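Probable M18 family aminopeptidase 1 (PDB 2GLF) probably acts as a zinc-dependent metallo-aminopeptidase of the M18 family, removing amino acids from the N-terminal ends of peptides. Local coordinates at residues Asn87-His92 against Ser445-Leu450; Ser321-Asp326 against Val441-Leu446; Glu371-Val376 against Asp413-Gly418. All coordinates share one frame; numbering follows the deposited sequence.

How the contacts relate
Strands 87-92, 321-329 and 414-421 lie side by side in the large mixed sheet, and each contact sets one of them against a helix. Contacts 1 and 2 share helix 433-449 and the residues Ser445 and Leu446, and their centres are only about 4 Å apart. Contact 3 uses helix 370-382 instead, yet Met417 and Val376 still touch Leu446. All three are mainly buried, but contact 3 runs out to a subunit interface at Asp413. The chemistry follows the place: an amide holding the chain terminus in contact 1, an apolar layer leading to a manganese ligand in contact 2, an aromatic ring between aliphatic groups in contact 3.

Contact 1 (Asn87-His92 against Ser445-Leu450); sequences NLVVAH and SLMEKL. With MN (manganese (II) ion), chain E.
The carboxamide of Asn87 lies across the last turn of helix 433-449, its side chain at about a right angle to that of Leu450. ND2 makes two hydrogen bonds there: to Met447 O at 2.8 Å and to the terminal carboxylate oxygen Leu450 OXT at 3.0 Å. Neither is straight. ND2 sits above the carbonyl plane of Met447, well off its lone pairs, while OXT is tilted 20° from the amide plane. With chi1 at -81°, CG stands opposite the carbonyl carbon of Asn87, and the amide reaches out to the helix end. Two residues along the strand, Val89 meets the selenomethionine Met447: CG1 lies 3.4 Å from CE, the methyl that the bend at chi3 brings over to the strand. Helix 248-263 and strand 270-275 also line the Met447 side chain.

Farther on, the same strand delivers His92, whose NE2 binds a manganese ion at 2.4 Å; Asp249 and Asp326 complete the protein ligands of that site. Strand and helix run nearly antiparallel, at 157°, so the chain terminus lies at the opposite end of the strand from the metal. Met447 O has no amide four residues ahead, because the chain stops at Leu450. Asn87 supplies that carbonyl with a donor, and its N-H groups are likely to offset some of the negative charge gathered where a helix end and a terminal carboxylate coincide.

Contact 2 (Ser321-Asp326 against Val441-Leu446); sequences SVISGD and VAYRSL. With MN (manganese (II) ion), chain E.
With CG1 of Ile323 opposite its own carbonyl carbon (chi1 -58°) and CG2 opposite the backbone N, the two branches part to meet different residues of helix 433-449. CG2 comes obliquely to the ring of Tyr443, 3.9 Å from CE2. The other branch ends in CD1, 3.8 Å from CD1 of Leu446, the two side chains crossing nearly at right angles. Tyr443 itself has CG opposite the carbonyl carbon (chi1 -75°), which sends the ring out from the helix toward strand 321-329 until OH is 3.2 Å from CA of Gly325. The hydroxyl thus lies over the backbone of Gly325. Tyr443 OH is hydrogen-bonded to Met417 O on the neighbouring strand 414-421, so the ring spans from the helix to the sheet with its polar end satisfied. Cys253, Thr256 and Ala260 of helix 248-263 also pack against Tyr443.

Within the helix, Ser445 OG donates to Val441 O at 2.8 Å, and the same carbonyl also accepts from Ser445 N, so the serine hydroxyl is paired back onto its own helix.

Just past Gly325, Asp326 turns away from the helix and holds a manganese ion with both carboxylate oxygens, OD2 at 2.4 Å; His92 and Asp249 share the ion. Across the two segments the contact is apolar and has no hydrogen bond. Its consequence is local: Ile323 and Gly325 lie under helix side chains, while the very next residue carries its charge to the metal, consistent with the dinuclear centre of this peptidase family.

Contact 3 (Glu371-Val376 against Asp413-Gly418); sequences EFVARV and DVIDMG
The Phe372 ring is sandwiched between two aliphatic groups. Over the centre of one face lies CB of Asp413, 3.9 Å from the centroid and 12° off the ring normal, a CH-pi contact; over the opposite face, CG2 of Val376, one turn on in the same helix, sits 4.0 Å above the plane. The rim is turned to the strand backbone: Ile415 N is in the ring plane, and Val414 O, near that plane, is 3.4 Å from CD1. Ile415 adds its CG2, which approaches CE1 obliquely at 3.5 Å. The ring gets there because its CG is anti to N of Phe372 (chi1 -168°), which lets it reach out from the helix to the strand. An alanine in place of Phe372 would remove the ring that Asp413 CB and Val376 CG2 cover, and would probably open a gap between helix and strand beside Ile415.

Farther along, Val376 and the selenomethionine Met417 meet tip to tip, CG1 to CE at 3.4 Å. Asp413 OD2 makes a salt bridge with Arg69 of the second subunit, while Arg375 NH1, 5.4 Å from OD2, is not in contact with it. Glu371 likewise pairs with Arg34 of that subunit, so this end of the contact borders the subunit interface.

Segment 371-376 crosses strand segment 414-418 at -55°; helix 370-382 covers the sheet face that also carries helix 433-449, whose Leu446 packs on Met417. Val414 points to the other side, against Ala404, Phe407 and Ala408 of helix 404-408, and the strand itself is hydrogen-bonded to strand 321-329 on one flank and strand 351-354 on the other.

Contact 1 (Asn87-His92 against Ser445-Leu450)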
ATOM      1  N   ASN A  87     -19.030 -55.584  -9.761  1.00 22.05           N
ATOM      2  CA  ASN A  87     -19.478 -54.218  -9.978  1.00 21.45           C
ATOM      3  C   ASN A  87     -19.671 -53.555  -8.623  1.00 21.35           C
ATOM      4  O   ASN A  87     -20.667 -53.781  -7.939  1.00 21.05           O
ATOM      5  CB  ASN A  87     -20.790 -54.204 -10.761  1.00 15.23           C
ATOM      6  CG  ASN A  87     -20.577 -54.363 -12.255  1.00 16.59           C
ATOM      7  OD1 ASN A  87     -19.453 -54.599 -12.716  1.00 17.49           O
ATOM      8  ND2 ASN A  87     -21.657 -54.229 -13.022  1.00 15.53           N
ATOM      9  N   LEU A  88     -18.694 -52.744  -8.235  1.00 22.99           N
ATOM     10  CA  LEU A  88     -18.746 -52.052  -6.960  1.00 22.11           C
ATOM     11  C   LEU A  88     -19.021 -50.572  -7.115  1.00 21.49           C
ATOM     12  O   LEU A  88     -18.514 -49.921  -8.024  1.00 22.43           O
ATOM     13  CB  LEU A  88     -17.417 -52.185  -6.227  1.00 24.27           C
ATOM     14  CG  LEU A  88     -16.911 -53.558  -5.831  1.00 24.64           C
ATOM     15  CD1 LEU A  88     -15.539 -53.381  -5.187  1.00 24.57           C
ATOM     16  CD2 LEU A  88     -17.890 -54.224  -4.877  1.00 23.05           C
ATOM     17  N   VAL A  89     -19.837 -50.049  -6.219  1.00 13.15           N
ATOM     18  CA  VAL A  89     -20.120 -48.629  -6.193  1.00 13.10           C
ATOM     19  C   VAL A  89     -19.631 -48.286  -4.783  1.00 13.16           C
ATOM     20  O   VAL A  89     -19.991 -48.965  -3.814  1.00 13.82           O
ATOM     21  CB  VAL A  89     -21.629 -48.354  -6.370  1.00 18.45           C
ATOM     22  CG1 VAL A  89     -22.416 -49.176  -5.383  1.00 19.27           C
ATOM     23  CG2 VAL A  89     -21.921 -46.881  -6.188  1.00 18.74           C
ATOM     24  N   VAL A  90     -18.773 -47.277  -4.664  1.00 16.13           N
ATOM     25  CA  VAL A  90     -18.235 -46.910  -3.358  1.00 15.50           C
ATOM     26  C   VAL A  90     -18.532 -45.478  -2.964  1.00 15.38           C
ATOM     27  O   VAL A  90     -18.610 -44.592  -3.819  1.00 16.45           O
ATOM     28  CB  VAL A  90     -16.712 -47.109  -3.314  1.00 17.23           C
ATOM     29  CG1 VAL A  90     -16.384 -48.554  -3.592  1.00 17.59           C
ATOM     30  CG2 VAL A  90     -16.036 -46.205  -4.335  1.00 16.54           C
ATOM     31  N   ALA A  91     -18.689 -45.260  -1.663  1.00  9.46           N
ATOM     32  CA  ALA A  91     -18.966 -43.933  -1.129  1.00  9.46           C
ATOM     33  C   ALA A  91     -18.372 -43.772   0.268  1.00  9.46           C
ATOM     34  O   ALA A  91     -17.814 -44.716   0.828  1.00  9.46           O
ATOM     35  CB  ALA A  91     -20.464 -43.695  -1.088  1.00  1.76           C
ATOM     36  N   HIS A  92     -18.473 -42.567   0.820  1.00  9.29           N
ATOM     37  CA  HIS A  92     -17.961 -42.307   2.158  1.00  9.33           C
ATOM     38  C   HIS A  92     -19.102 -41.863   3.067  1.00  9.51           C
ATOM     39  O   HIS A  92     -20.048 -41.209   2.625  1.00  9.46           O
ATOM     40  CB  HIS A  92     -16.826 -41.266   2.123  1.00 13.57           C
ATOM     41  CG  HIS A  92     -17.259 -39.871   1.783  1.00 14.27           C
ATOM     42  ND1 HIS A  92     -17.629 -38.951   2.744  1.00 16.58           N
ATOM     43  CD2 HIS A  92     -17.297 -39.212   0.598  1.00 14.89           C
ATOM     44  CE1 HIS A  92     -17.869 -37.786   2.166  1.00 16.43           C
ATOM     45  NE2 HIS A  92     -17.675 -37.917   0.865  1.00 15.74           N
ATOM     46  N   SER A 445     -28.819 -50.173 -12.341  1.00 26.30           N
ATOM     47  CA  SER A 445     -28.649 -50.652 -13.699  1.00 27.74           C
ATOM     48  C   SER A 445     -27.177 -50.729 -14.101  1.00 28.21           C
ATOM     49  O   SER A 445     -26.837 -51.360 -15.095  1.00 29.09           O
ATOM     50  CB  SER A 445     -29.432 -49.765 -14.667  1.00 30.40           C
ATOM     51  OG  SER A 445     -29.117 -48.401 -14.477  1.00 32.77           O
ATOM     52  N   LEU A 446     -26.300 -50.089 -13.335  1.00 22.25           N
ATOM     53  CA  LEU A 446     -24.880 -50.147 -13.648  1.00 22.65           C
ATOM     54  C   LEU A 446     -24.263 -51.392 -13.029  1.00 23.54           C
ATOM     55  O   LEU A 446     -23.310 -51.960 -13.573  1.00 23.79           O
ATOM     56  CB  LEU A 446     -24.152 -48.905 -13.137  1.00 14.86           C
ATOM     57  CG  LEU A 446     -24.153 -47.691 -14.069  1.00 14.49           C
ATOM     58  CD1 LEU A 446     -23.491 -46.528 -13.364  1.00 14.81           C
ATOM     59  CD2 LEU A 446     -23.419 -48.019 -15.364  1.00 12.56           C
HETATM   60  N   MSE A 447     -24.802 -51.814 -11.888  1.00 30.98           N
HETATM   61  CA  MSE A 447     -24.303 -53.012 -11.224  1.00 32.05           C
HETATM   62  C   MSE A 447     -24.793 -54.213 -12.019  1.00 31.82           C
HETATM   63  O   MSE A 447     -24.103 -55.229 -12.130  1.00 31.62           O
HETATM   64  CB  MSE A 447     -24.846 -53.109  -9.803  1.00 50.63           C
HETATM   65  CG  MSE A 447     -24.516 -51.933  -8.925  1.00 52.04           C
HETATM   66 SE   MSE A 447     -25.411 -52.059  -7.214  1.00 53.78          SE
HETATM   67  CE  MSE A 447     -23.861 -52.125  -6.058  1.00 53.09           C
ATOM     68  N   GLU A 448     -25.994 -54.073 -12.573  1.00 26.63           N
ATOM     69  CA  GLU A 448     -26.637 -55.126 -13.353  1.00 27.04           C
ATOM     70  C   GLU A 448     -26.095 -55.326 -14.760  1.00 27.21           C
ATOM     71  O   GLU A 448     -25.951 -56.462 -15.215  1.00 27.35           O
ATOM     72  CB  GLU A 448     -28.143 -54.854 -13.469  1.00 33.75           C
ATOM     73  CG  GLU A 448     -28.961 -55.131 -12.218  1.00 32.96           C
ATOM     74  CD  GLU A 448     -30.431 -54.741 -12.378  1.00 34.46           C
ATOM     75  OE1 GLU A 448     -31.241 -55.091 -11.488  1.00 37.54           O
ATOM     76  OE2 GLU A 448     -30.776 -54.081 -13.387  1.00 34.77           O
ATOM     77  N   LYS A 449     -25.789 -54.231 -15.446  1.00 26.98           N
ATOM     78  CA  LYS A 449     -25.340 -54.322 -16.827  1.00 26.22           C
ATOM     79  C   LYS A 449     -23.858 -54.106 -17.138  1.00 25.78           C
ATOM     80  O   LYS A 449     -23.437 -54.377 -18.262  1.00 25.61           O
ATOM     81  CB  LYS A 449     -26.181 -53.371 -17.686  1.00 29.07           C
ATOM     82  CG  LYS A 449     -27.690 -53.447 -17.436  1.00 31.26           C
ATOM     83  CD  LYS A 449     -28.390 -54.465 -18.326  1.00 36.81           C
ATOM     84  CE  LYS A 449     -28.064 -55.904 -17.954  1.00 38.16           C
ATOM     85  NZ  LYS A 449     -28.662 -56.326 -16.658  1.00 41.48           N
ATOM     86  N   LEU A 450     -23.056 -53.628 -16.191  1.00 41.98           N
ATOM     87  CA  LEU A 450     -21.637 -53.440 -16.508  1.00 41.56           C
ATOM     88  C   LEU A 450     -20.895 -54.768 -16.552  1.00 41.34           C
ATOM     89  O   LEU A 450     -20.149 -55.001 -17.529  1.00 35.59           O
ATOM     90  CB  LEU A 450     -20.937 -52.497 -15.514  1.00 12.82           C
ATOM     91  CG  LEU A 450     -20.901 -51.003 -15.881  1.00 12.05           C
ATOM     92  CD1 LEU A 450     -19.770 -50.324 -15.137  1.00 12.05           C
ATOM     93  CD2 LEU A 450     -20.696 -50.828 -17.370  1.00 12.05           C
ATOM     94  OXT LEU A 450     -21.069 -55.559 -15.603  1.00 35.59           O
TER
HETATM   95 MN    MN E5001     -17.882 -36.173  -0.832  1.00 17.51          MN
HETATM   96  O   HOH W   1     -18.607 -34.552  -2.386  1.00 24.06           O

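Contact 2 (Ser321-Asp326 against Val441-Leu446)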
ATOM      1  N   SER A 321     -15.657 -53.196 -12.337  1.00 24.64           N
ATOM      2  CA  SER A 321     -15.901 -51.813 -12.670  1.00 24.06           C
ATOM      3  C   SER A 321     -16.252 -51.123 -11.364  1.00 23.34           C
ATOM      4  O   SER A 321     -17.073 -51.624 -10.591  1.00 22.51           O
ATOM      5  CB  SER A 321     -17.063 -51.723 -13.650  1.00 42.14           C
ATOM      6  OG  SER A 321     -16.860 -52.618 -14.730  1.00 44.60           O
ATOM      7  N   VAL A 322     -15.612 -49.990 -11.101  1.00 17.80           N
ATOM      8  CA  VAL A 322     -15.882 -49.252  -9.875  1.00 17.62           C
ATOM      9  C   VAL A 322     -16.548 -47.919 -10.179  1.00 17.56           C
ATOM     10  O   VAL A 322     -16.093 -47.155 -11.027  1.00 17.13           O
ATOM     11  CB  VAL A 322     -14.581 -48.994  -9.062  1.00 11.44           C
ATOM     12  CG1 VAL A 322     -14.886 -48.154  -7.835  1.00 12.04           C
ATOM     13  CG2 VAL A 322     -13.955 -50.312  -8.640  1.00 11.44           C
ATOM     14  N   ILE A 323     -17.655 -47.669  -9.498  1.00 12.90           N
ATOM     15  CA  ILE A 323     -18.382 -46.421  -9.644  1.00 12.86           C
ATOM     16  C   ILE A 323     -18.110 -45.665  -8.353  1.00 13.17           C
ATOM     17  O   ILE A 323     -18.481 -46.119  -7.267  1.00 12.92           O
ATOM     18  CB  ILE A 323     -19.903 -46.635  -9.749  1.00 10.07           C
ATOM     19  CG1 ILE A 323     -20.231 -47.555 -10.926  1.00 10.07           C
ATOM     20  CG2 ILE A 323     -20.605 -45.277  -9.887  1.00 10.07           C
ATOM     21  CD1 ILE A 323     -19.907 -46.972 -12.254  1.00 10.07           C
ATOM     22  N   SER A 324     -17.428 -44.532  -8.475  1.00 20.20           N
ATOM     23  CA  SER A 324     -17.116 -43.686  -7.332  1.00 19.56           C
ATOM     24  C   SER A 324     -18.363 -42.847  -7.047  1.00 18.64           C
ATOM     25  O   SER A 324     -18.628 -41.864  -7.738  1.00 17.98           O
ATOM     26  CB  SER A 324     -15.935 -42.780  -7.677  1.00 15.46           C
ATOM     27  OG  SER A 324     -15.601 -41.937  -6.592  1.00 17.60           O
ATOM     28  N   GLY A 325     -19.131 -43.241  -6.038  1.00 16.30           N
ATOM     29  CA  GLY A 325     -20.345 -42.512  -5.717  1.00 16.72           C
ATOM     30  C   GLY A 325     -20.176 -41.317  -4.794  1.00 17.07           C
ATOM     31  O   GLY A 325     -20.145 -41.471  -3.572  1.00 17.84           O
ATOM     32  N   ASP A 326     -20.063 -40.126  -5.377  1.00 12.13           N
ATOM     33  CA  ASP A 326     -19.917 -38.898  -4.604  1.00 11.25           C
ATOM     34  C   ASP A 326     -20.664 -37.771  -5.319  1.00 11.14           C
ATOM     35  O   ASP A 326     -20.926 -37.850  -6.516  1.00 11.14           O
ATOM     36  CB  ASP A 326     -18.438 -38.548  -4.424  1.00 12.94           C
ATOM     37  CG  ASP A 326     -18.183 -37.709  -3.180  1.00 14.20           C
ATOM     38  OD1 ASP A 326     -17.009 -37.551  -2.796  1.00 16.62           O
ATOM     39  OD2 ASP A 326     -19.153 -37.207  -2.580  1.00 16.20           O
ATOM     40  N   VAL A 441     -31.422 -45.359  -9.681  1.00 24.00           N
ATOM     41  CA  VAL A 441     -31.682 -46.077 -10.914  1.00 23.32           C
ATOM     42  C   VAL A 441     -30.368 -46.333 -11.640  1.00 23.36           C
ATOM     43  O   VAL A 441     -30.094 -47.455 -12.064  1.00 23.85           O
ATOM     44  CB  VAL A 441     -32.614 -45.279 -11.831  1.00 11.65           C
ATOM     45  CG1 VAL A 441     -32.835 -46.035 -13.128  1.00 10.47           C
ATOM     46  CG2 VAL A 441     -33.935 -45.027 -11.129  1.00 11.85           C
ATOM     47  N   ALA A 442     -29.553 -45.288 -11.775  1.00 13.68           N
ATOM     48  CA  ALA A 442     -28.263 -45.399 -12.446  1.00 13.68           C
ATOM     49  C   ALA A 442     -27.378 -46.452 -11.774  1.00 13.68           C
ATOM     50  O   ALA A 442     -26.836 -47.333 -12.441  1.00 13.68           O
ATOM     51  CB  ALA A 442     -27.563 -44.045 -12.452  1.00 11.08           C
ATOM     52  N   TYR A 443     -27.244 -46.364 -10.455  1.00 12.83           N
ATOM     53  CA  TYR A 443     -26.424 -47.308  -9.695  1.00 14.19           C
ATOM     54  C   TYR A 443     -26.864 -48.764  -9.831  1.00 14.83           C
ATOM     55  O   TYR A 443     -26.032 -49.665  -9.916  1.00 13.51           O
ATOM     56  CB  TYR A 443     -26.430 -46.936  -8.212  1.00 17.18           C
ATOM     57  CG  TYR A 443     -25.590 -45.731  -7.866  1.00 18.61           C
ATOM     58  CD1 TYR A 443     -25.602 -45.208  -6.575  1.00 19.72           C
ATOM     59  CD2 TYR A 443     -24.780 -45.111  -8.822  1.00 17.42           C
ATOM     60  CE1 TYR A 443     -24.830 -44.097  -6.239  1.00 21.29           C
ATOM     61  CE2 TYR A 443     -24.006 -44.001  -8.497  1.00 19.61           C
ATOM     62  CZ  TYR A 443     -24.037 -43.499  -7.202  1.00 20.37           C
ATOM     63  OH  TYR A 443     -23.282 -42.402  -6.859  1.00 17.54           O
ATOM     64  N   ARG A 444     -28.175 -48.988  -9.836  1.00 27.80           N
ATOM     65  CA  ARG A 444     -28.730 -50.331  -9.936  1.00 29.55           C
ATOM     66  C   ARG A 444     -28.500 -50.938 -11.306  1.00 30.53           C
ATOM     67  O   ARG A 444     -28.049 -52.079 -11.424  1.00 30.74           O
ATOM     68  CB  ARG A 444     -30.230 -50.306  -9.644  1.00 25.02           C
ATOM     69  CG  ARG A 444     -30.918 -51.633  -9.861  1.00 26.24           C
ATOM     70  CD  ARG A 444     -32.405 -51.555  -9.559  1.00 31.81           C
ATOM     71  NE  ARG A 444     -33.095 -52.779  -9.957  1.00 34.43           N
ATOM     72  CZ  ARG A 444     -34.375 -53.033  -9.710  1.00 34.43           C
ATOM     73  NH1 ARG A 444     -35.118 -52.147  -9.057  1.00 33.78           N
ATOM     74  NH2 ARG A 444     -34.910 -54.177 -10.114  1.00 35.76           N
ATOM     75  N   SER A 445     -28.819 -50.173 -12.341  1.00 26.30           N
ATOM     76  CA  SER A 445     -28.649 -50.652 -13.699  1.00 27.74           C
ATOM     77  C   SER A 445     -27.177 -50.729 -14.101  1.00 28.21           C
ATOM     78  O   SER A 445     -26.837 -51.360 -15.095  1.00 29.09           O
ATOM     79  CB  SER A 445     -29.432 -49.765 -14.667  1.00 30.40           C
ATOM     80  OG  SER A 445     -29.117 -48.401 -14.477  1.00 32.77           O
ATOM     81  N   LEU A 446     -26.300 -50.089 -13.335  1.00 22.25           N
ATOM     82  CA  LEU A 446     -24.880 -50.147 -13.648  1.00 22.65           C
ATOM     83  C   LEU A 446     -24.263 -51.392 -13.029  1.00 23.54           C
ATOM     84  O   LEU A 446     -23.310 -51.960 -13.573  1.00 23.79           O
ATOM     85  CB  LEU A 446     -24.152 -48.905 -13.137  1.00 14.86           C
ATOM     86  CG  LEU A 446     -24.153 -47.691 -14.069  1.00 14.49           C
ATOM     87  CD1 LEU A 446     -23.491 -46.528 -13.364  1.00 14.81           C
ATOM     88  CD2 LEU A 446     -23.419 -48.019 -15.364  1.00 12.56           C
TER
HETATM   89 MN    MN E5001     -17.882 -36.173  -0.832  1.00 17.51          MN
HETATM   90  O   HOH W   1     -18.607 -34.552  -2.386  1.00 24.06           O

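Contact 3 (Glu371-Val376 against Asp413-Gly418)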
ATOM      1  N   GLU A 371     -12.641 -45.158 -23.010  1.00 18.92           N
ATOM      2  CA  GLU A 371     -13.218 -46.490 -23.165  1.00 19.28           C
ATOM      3  C   GLU A 371     -14.212 -46.812 -22.058  1.00 18.51           C
ATOM      4  O   GLU A 371     -15.296 -47.333 -22.322  1.00 18.21           O
ATOM      5  CB  GLU A 371     -12.123 -47.563 -23.196  1.00 48.51           C
ATOM      6  CG  GLU A 371     -10.710 -47.054 -22.956  1.00 53.51           C
ATOM      7  CD  GLU A 371     -10.146 -46.289 -24.137  1.00 58.55           C
ATOM      8  OE1 GLU A 371      -9.908 -46.909 -25.198  1.00 54.77           O
ATOM      9  OE2 GLU A 371      -9.941 -45.064 -23.998  1.00 62.65           O
ATOM     10  N   PHE A 372     -13.854 -46.494 -20.818  1.00 14.12           N
ATOM     11  CA  PHE A 372     -14.741 -46.768 -19.695  1.00 13.54           C
ATOM     12  C   PHE A 372     -15.967 -45.854 -19.720  1.00 13.59           C
ATOM     13  O   PHE A 372     -17.082 -46.290 -19.435  1.00 14.43           O
ATOM     14  CB  PHE A 372     -14.002 -46.602 -18.370  1.00 12.90           C
ATOM     15  CG  PHE A 372     -14.756 -47.142 -17.198  1.00 12.74           C
ATOM     16  CD1 PHE A 372     -14.804 -46.441 -15.998  1.00 12.30           C
ATOM     17  CD2 PHE A 372     -15.429 -48.356 -17.292  1.00 11.84           C
ATOM     18  CE1 PHE A 372     -15.514 -46.943 -14.907  1.00 12.89           C
ATOM     19  CE2 PHE A 372     -16.144 -48.869 -16.209  1.00 10.57           C
ATOM     20  CZ  PHE A 372     -16.188 -48.164 -15.016  1.00 11.40           C
ATOM     21  N   VAL A 373     -15.772 -44.582 -20.050  1.00 21.39           N
ATOM     22  CA  VAL A 373     -16.902 -43.669 -20.114  1.00 21.15           C
ATOM     23  C   VAL A 373     -17.840 -44.189 -21.208  1.00 21.98           C
ATOM     24  O   VAL A 373     -19.067 -44.043 -21.127  1.00 21.88           O
ATOM     25  CB  VAL A 373     -16.450 -42.229 -20.453  1.00 15.58           C
ATOM     26  CG1 VAL A 373     -17.653 -41.291 -20.471  1.00 11.90           C
ATOM     27  CG2 VAL A 373     -15.424 -41.758 -19.434  1.00 14.38           C
ATOM     28  N   ALA A 374     -17.253 -44.806 -22.229  1.00 16.40           N
ATOM     29  CA  ALA A 374     -18.031 -45.365 -23.328  1.00 15.83           C
ATOM     30  C   ALA A 374     -18.925 -46.476 -22.782  1.00 15.72           C
ATOM     31  O   ALA A 374     -20.134 -46.482 -22.997  1.00 14.76           O
ATOM     32  CB  ALA A 374     -17.097 -45.915 -24.395  1.00 14.19           C
ATOM     33  N   ARG A 375     -18.318 -47.416 -22.066  1.00 17.64           N
ATOM     34  CA  ARG A 375     -19.058 -48.525 -21.488  1.00 18.85           C
ATOM     35  C   ARG A 375     -20.172 -48.050 -20.558  1.00 18.58           C
ATOM     36  O   ARG A 375     -21.269 -48.607 -20.554  1.00 18.81           O
ATOM     37  CB  ARG A 375     -18.101 -49.447 -20.734  1.00 34.34           C
ATOM     38  CG  ARG A 375     -17.112 -50.171 -21.639  1.00 38.33           C
ATOM     39  CD  ARG A 375     -16.119 -50.971 -20.823  1.00 44.67           C
ATOM     40  NE  ARG A 375     -16.794 -51.915 -19.938  1.00 52.50           N
ATOM     41  CZ  ARG A 375     -16.207 -52.541 -18.924  1.00 55.63           C
ATOM     42  NH1 ARG A 375     -14.922 -52.320 -18.663  1.00 56.20           N
ATOM     43  NH2 ARG A 375     -16.903 -53.389 -18.170  1.00 55.90           N
ATOM     44  N   VAL A 376     -19.894 -47.019 -19.769  1.00 19.81           N
ATOM     45  CA  VAL A 376     -20.888 -46.488 -18.845  1.00 18.38           C
ATOM     46  C   VAL A 376     -21.990 -45.753 -19.602  1.00 19.45           C
ATOM     47  O   VAL A 376     -23.163 -45.840 -19.251  1.00 19.58           O
ATOM     48  CB  VAL A 376     -20.237 -45.517 -17.837  1.00  4.80           C
ATOM     49  CG1 VAL A 376     -21.304 -44.886 -16.943  1.00  4.80           C
ATOM     50  CG2 VAL A 376     -19.211 -46.260 -17.004  1.00  4.80           C
ATOM     51  N   ASP A 413     -10.795 -49.944 -13.359  1.00 28.60           N
ATOM     52  CA  ASP A 413     -11.322 -48.708 -13.932  1.00 28.66           C
ATOM     53  C   ASP A 413     -12.396 -48.088 -13.047  1.00 27.97           C
ATOM     54  O   ASP A 413     -13.278 -48.783 -12.538  1.00 28.43           O
ATOM     55  CB  ASP A 413     -11.878 -48.984 -15.328  1.00 22.85           C
ATOM     56  CG  ASP A 413     -10.779 -49.159 -16.361  1.00 25.47           C
ATOM     57  OD1 ASP A 413     -10.346 -48.151 -16.957  1.00 25.95           O
ATOM     58  OD2 ASP A 413     -10.332 -50.304 -16.567  1.00 26.61           O
ATOM     59  N   VAL A 414     -12.312 -46.772 -12.871  1.00 11.86           N
ATOM     60  CA  VAL A 414     -13.246 -46.037 -12.030  1.00 10.40           C
ATOM     61  C   VAL A 414     -13.846 -44.828 -12.738  1.00 10.40           C
ATOM     62  O   VAL A 414     -13.301 -44.344 -13.732  1.00 10.40           O
ATOM     63  CB  VAL A 414     -12.544 -45.549 -10.764  1.00 11.24           C
ATOM     64  CG1 VAL A 414     -13.571 -45.124  -9.724  1.00 10.41           C
ATOM     65  CG2 VAL A 414     -11.630 -46.643 -10.243  1.00 10.89           C
ATOM     66  N   ILE A 415     -14.965 -44.343 -12.202  1.00 18.80           N
ATOM     67  CA  ILE A 415     -15.681 -43.188 -12.750  1.00 18.80           C
ATOM     68  C   ILE A 415     -16.534 -42.548 -11.656  1.00 18.80           C
ATOM     69  O   ILE A 415     -17.339 -43.220 -11.019  1.00 18.80           O
ATOM     70  CB  ILE A 415     -16.622 -43.605 -13.917  1.00 11.01           C
ATOM     71  CG1 ILE A 415     -17.343 -42.385 -14.491  1.00 11.01           C
ATOM     72  CG2 ILE A 415     -17.647 -44.614 -13.426  1.00 11.01           C
ATOM     73  CD1 ILE A 415     -16.425 -41.390 -15.141  1.00 11.01           C
ATOM     74  N   ASP A 416     -16.347 -41.251 -11.437  1.00 26.09           N
ATOM     75  CA  ASP A 416     -17.120 -40.535 -10.424  1.00 27.42           C
ATOM     76  C   ASP A 416     -18.548 -40.348 -10.927  1.00 28.05           C
ATOM     77  O   ASP A 416     -18.765 -39.988 -12.084  1.00 28.38           O
ATOM     78  CB  ASP A 416     -16.493 -39.171 -10.136  1.00 41.22           C
ATOM     79  CG  ASP A 416     -15.056 -39.279  -9.666  1.00 42.94           C
ATOM     80  OD1 ASP A 416     -14.134 -39.217 -10.513  1.00 45.33           O
ATOM     81  OD2 ASP A 416     -14.853 -39.436  -8.447  1.00 43.81           O
HETATM   82  N   MSE A 417     -19.522 -40.584 -10.055  1.00 22.40           N
HETATM   83  CA  MSE A 417     -20.919 -40.451 -10.442  1.00 24.85           C
HETATM   84  C   MSE A 417     -21.794 -40.213  -9.216  1.00 22.76           C
HETATM   85  O   MSE A 417     -21.597 -40.824  -8.165  1.00 22.94           O
HETATM   86  CB  MSE A 417     -21.357 -41.716 -11.169  1.00 58.44           C
HETATM   87  CG  MSE A 417     -22.601 -41.560 -12.002  1.00 62.62           C
HETATM   88 SE   MSE A 417     -22.777 -43.046 -13.218  1.00 66.79          SE
HETATM   89  CE  MSE A 417     -21.592 -42.414 -14.607  1.00 63.15           C
ATOM     90  N   GLY A 418     -22.758 -39.314  -9.359  1.00  8.98           N
ATOM     91  CA  GLY A 418     -23.643 -38.998  -8.255  1.00  8.98           C
ATOM     92  C   GLY A 418     -24.482 -37.766  -8.539  1.00  8.98           C
ATOM     93  O   GLY A 418     -24.369 -37.177  -9.612  1.00  8.98           O
TER